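Local structure of serine-tRNA ligase (Naegleria fowleri, 6BLJ) at residues G326-H331 with A393-A398. The protein probably charges cytosolic tRNA(Ser) with serine by way of a seryl-adenylate made from ATP, as other class II seryl-tRNA synthetases do. Sequence-based numbering, arbitrary orientation.
Sequences GIFRVH and AWFPGA. With AMP (adenosine monophosphate), chain D.
Phe328 and Phe395 meet through their rings alone, a worked example of how an aromatic pair can join an adenine-binding loop to the type I turn that follows strand 387-394. The bond from CA to CB of Phe328 heads toward 393-398, and CG lies anti to the backbone N (chi1 178°), which extends the ring across the gap between backbones whose nearest CA atoms, those of Phe328 and Phe395, lie 11.0 Å apart. Further out, CD2 of Phe328 comes within 4.1 Å of both CZ and CE2 of Phe395. The next atom, CE2 of Phe328, makes the closest approach, 3.8 Å to CZ of Phe395, which sits at the edge of the Phe328 ring and in its plane. This one side of the ring, short of the CZ tip, does the touching. The planes are inclined at 72° with centroids 5.6 Å apart, an offset edge-to-face pair with the edge of Phe328 toward the face of Phe395, though the closest contact falls obliquely at the CZ rim. Arg405 of strand 404-412 touches both rings, while Cys454 and Glu457 of helix 448-458 pack on Phe395. Separately, 326-331 meets the base through its backbone: Val330 N donates to N1 of AMP at 3.0 Å, nearly straight at 171°, and N6 of AMP donates to Val330 O at 2.8 Å, more bent. Two bonds of opposite direction suit the Watson-Crick edge of adenine, as in the motif 2 loop of class II synthetases. The buried phenylalanine pair itself is probably held by dispersion and a weak edge-to-face electrostatic attraction, with no hydrogen bond between the rings to fix it.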
loop_
_atom_site.group_PDB
_atom_site.type_symbol
_atom_site.label_atom_id
_atom_site.label_comp_id
_atom_site.label_asym_id
_atom_site.label_seq_id
_atom_site.Cartn_x
_atom_site.Cartn_y
_atom_site.Cartn_z
ATOM N N GLY A 326 14.079 -2.076 -21.040
ATOM C CA GLY A 326 14.346 -0.716 -21.490
ATOM C C GLY A 326 13.486 0.327 -20.790
ATOM O O GLY A 326 13.050 0.150 -19.659
ATOM N N ILE A 327 13.226 1.429 -21.484
ATOM C CA ILE A 327 12.587 2.577 -20.844
ATOM C C ILE A 327 11.193 2.852 -21.428
ATOM O O ILE A 327 10.686 3.977 -21.341
ATOM C CB ILE A 327 13.504 3.811 -20.907
ATOM C CG1 ILE A 327 13.691 4.324 -22.345
ATOM C CG2 ILE A 327 14.873 3.446 -20.303
ATOM C CD1 ILE A 327 14.615 5.578 -22.395
ATOM N N PHE A 328 10.570 1.828 -22.021
ATOM C CA PHE A 328 9.192 1.940 -22.513
ATOM C C PHE A 328 8.192 2.075 -21.363
ATOM O O PHE A 328 7.251 2.875 -21.434
ATOM C CB PHE A 328 8.873 0.714 -23.372
ATOM C CG PHE A 328 7.472 0.668 -23.898
ATOM C CD1 PHE A 328 6.450 0.139 -23.122
ATOM C CD2 PHE A 328 7.183 1.097 -25.189
ATOM C CE1 PHE A 328 5.143 0.069 -23.616
ATOM C CE2 PHE A 328 5.879 1.017 -25.695
ATOM C CZ PHE A 328 4.863 0.511 -24.909
ATOM N N ARG A 329 8.352 1.271 -20.318
ATOM C CA ARG A 329 7.508 1.345 -19.128
ATOM C C ARG A 329 8.428 1.430 -17.923
ATOM O O ARG A 329 9.081 0.438 -17.568
ATOM C CB ARG A 329 6.587 0.124 -19.019
ATOM C CG ARG A 329 5.682 0.161 -17.793
ATOM C CD ARG A 329 4.873 -1.127 -17.651
ATOM N NE ARG A 329 4.050 -1.384 -18.827
ATOM C CZ ARG A 329 2.857 -0.838 -19.041
ATOM N NH1 ARG A 329 2.329 -0.013 -18.142
ATOM N NH2 ARG A 329 2.185 -1.125 -20.151
ATOM N N VAL A 330 8.450 2.596 -17.278
ATOM C CA VAL A 330 9.349 2.883 -16.174
ATOM C C VAL A 330 8.539 3.496 -15.031
ATOM O O VAL A 330 7.344 3.745 -15.162
ATOM C CB VAL A 330 10.500 3.812 -16.607
ATOM C CG1 VAL A 330 11.473 3.066 -17.523
ATOM C CG2 VAL A 330 9.939 5.050 -17.333
ATOM N N HIS A 331 9.209 3.725 -13.894
ATOM C CA HIS A 331 8.608 4.408 -12.753
ATOM C C HIS A 331 8.789 5.917 -12.800
ATOM O O HIS A 331 8.136 6.616 -12.020
ATOM C CB HIS A 331 9.198 3.908 -11.428
ATOM C CG HIS A 331 9.024 2.440 -11.199
ATOM N ND1 HIS A 331 7.786 1.845 -11.083
ATOM C CD2 HIS A 331 9.936 1.452 -11.032
ATOM C CE1 HIS A 331 7.944 0.549 -10.866
ATOM N NE2 HIS A 331 9.238 0.283 -10.840
ATOM N N ALA A 393 1.578 4.354 -31.669
ATOM C CA ALA A 393 2.636 4.521 -32.652
ATOM C C ALA A 393 3.210 3.175 -33.075
ATOM O O ALA A 393 3.109 2.174 -32.364
ATOM C CB ALA A 393 3.756 5.406 -32.105
ATOM N N TRP A 394 3.824 3.183 -34.255
ATOM C CA TRP A 394 4.467 2.017 -34.852
ATOM C C TRP A 394 5.837 1.756 -34.226
ATOM O O TRP A 394 6.696 2.644 -34.196
ATOM C CB TRP A 394 4.603 2.277 -36.359
ATOM C CG TRP A 394 5.292 1.251 -37.187
ATOM C CD1 TRP A 394 6.509 1.380 -37.812
ATOM C CD2 TRP A 394 4.802 -0.052 -37.529
ATOM N NE1 TRP A 394 6.805 0.230 -38.513
ATOM C CE2 TRP A 394 5.777 -0.665 -38.351
ATOM C CE3 TRP A 394 3.639 -0.767 -37.212
ATOM C CZ2 TRP A 394 5.616 -1.952 -38.869
ATOM C CZ3 TRP A 394 3.484 -2.050 -37.726
ATOM C CH2 TRP A 394 4.471 -2.627 -38.548
ATOM N N PHE A 395 6.054 0.523 -33.765
ATOM C CA PHE A 395 7.333 0.074 -33.218
ATOM C C PHE A 395 7.861 -1.061 -34.091
ATOM O O PHE A 395 7.529 -2.235 -33.860
ATOM C CB PHE A 395 7.185 -0.383 -31.759
ATOM C CG PHE A 395 7.065 0.746 -30.763
ATOM C CD1 PHE A 395 5.854 1.392 -30.565
ATOM C CD2 PHE A 395 8.166 1.154 -30.017
ATOM C CE1 PHE A 395 5.742 2.419 -29.644
ATOM C CE2 PHE A 395 8.062 2.183 -29.083
ATOM C CZ PHE A 395 6.844 2.818 -28.896
ATOM N N PRO A 396 8.673 -0.764 -35.116
ATOM C CA PRO A 396 9.082 -1.820 -36.070
ATOM C C PRO A 396 9.976 -2.898 -35.470
ATOM O O PRO A 396 10.168 -3.949 -36.104
ATOM C CB PRO A 396 9.830 -1.044 -37.175
ATOM C CG PRO A 396 10.323 0.218 -36.491
ATOM C CD PRO A 396 9.250 0.557 -35.447
ATOM N N GLY A 397 10.548 -2.673 -34.297
ATOM C CA GLY A 397 11.305 -3.712 -33.642
ATOM C C GLY A 397 10.515 -4.572 -32.679
ATOM O O GLY A 397 11.103 -5.456 -32.051
ATOM N N ALA A 398 9.209 -4.347 -32.522
ATOM C CA ALA A 398 8.460 -5.096 -31.516
ATOM C C ALA A 398 8.333 -6.563 -31.885
ATOM O O ALA A 398 8.435 -6.953 -33.053
ATOM C CB ALA A 398 7.052 -4.528 -31.342
HETATM P P AMP D . -1.783 7.621 -19.131
HETATM O O1P AMP D . -1.807 6.250 -18.455
HETATM O O2P AMP D . -1.789 8.836 -18.290
HETATM O O3P AMP D . -2.869 7.646 -20.198
HETATM O "O5'" AMP D . -0.409 7.660 -19.937
HETATM C "C5'" AMP D . -0.097 8.731 -20.818
HETATM C "C4'" AMP D . 1.147 8.416 -21.620
HETATM O "O4'" AMP D . 2.310 8.433 -20.752
HETATM C "C3'" AMP D . 1.178 7.043 -22.256
HETATM O "O3'" AMP D . 0.480 6.997 -23.486
HETATM C "C2'" AMP D . 2.663 6.762 -22.393
HETATM O "O2'" AMP D . 3.184 7.439 -23.524
HETATM C "C1'" AMP D . 3.217 7.424 -21.134
HETATM N N9 AMP D . 3.383 6.479 -20.003
HETATM C C8 AMP D . 2.391 6.011 -19.182
HETATM N N7 AMP D . 2.813 5.185 -18.250
HETATM C C5 AMP D . 4.179 5.107 -18.472
HETATM C C6 AMP D . 5.208 4.394 -17.824
HETATM N N6 AMP D . 5.021 3.626 -16.737
HETATM N N1 AMP D . 6.458 4.509 -18.318
HETATM C C2 AMP D . 6.664 5.310 -19.371
HETATM N N3 AMP D . 5.782 6.051 -20.048
HETATM C C4 AMP D . 4.546 5.899 -19.554
#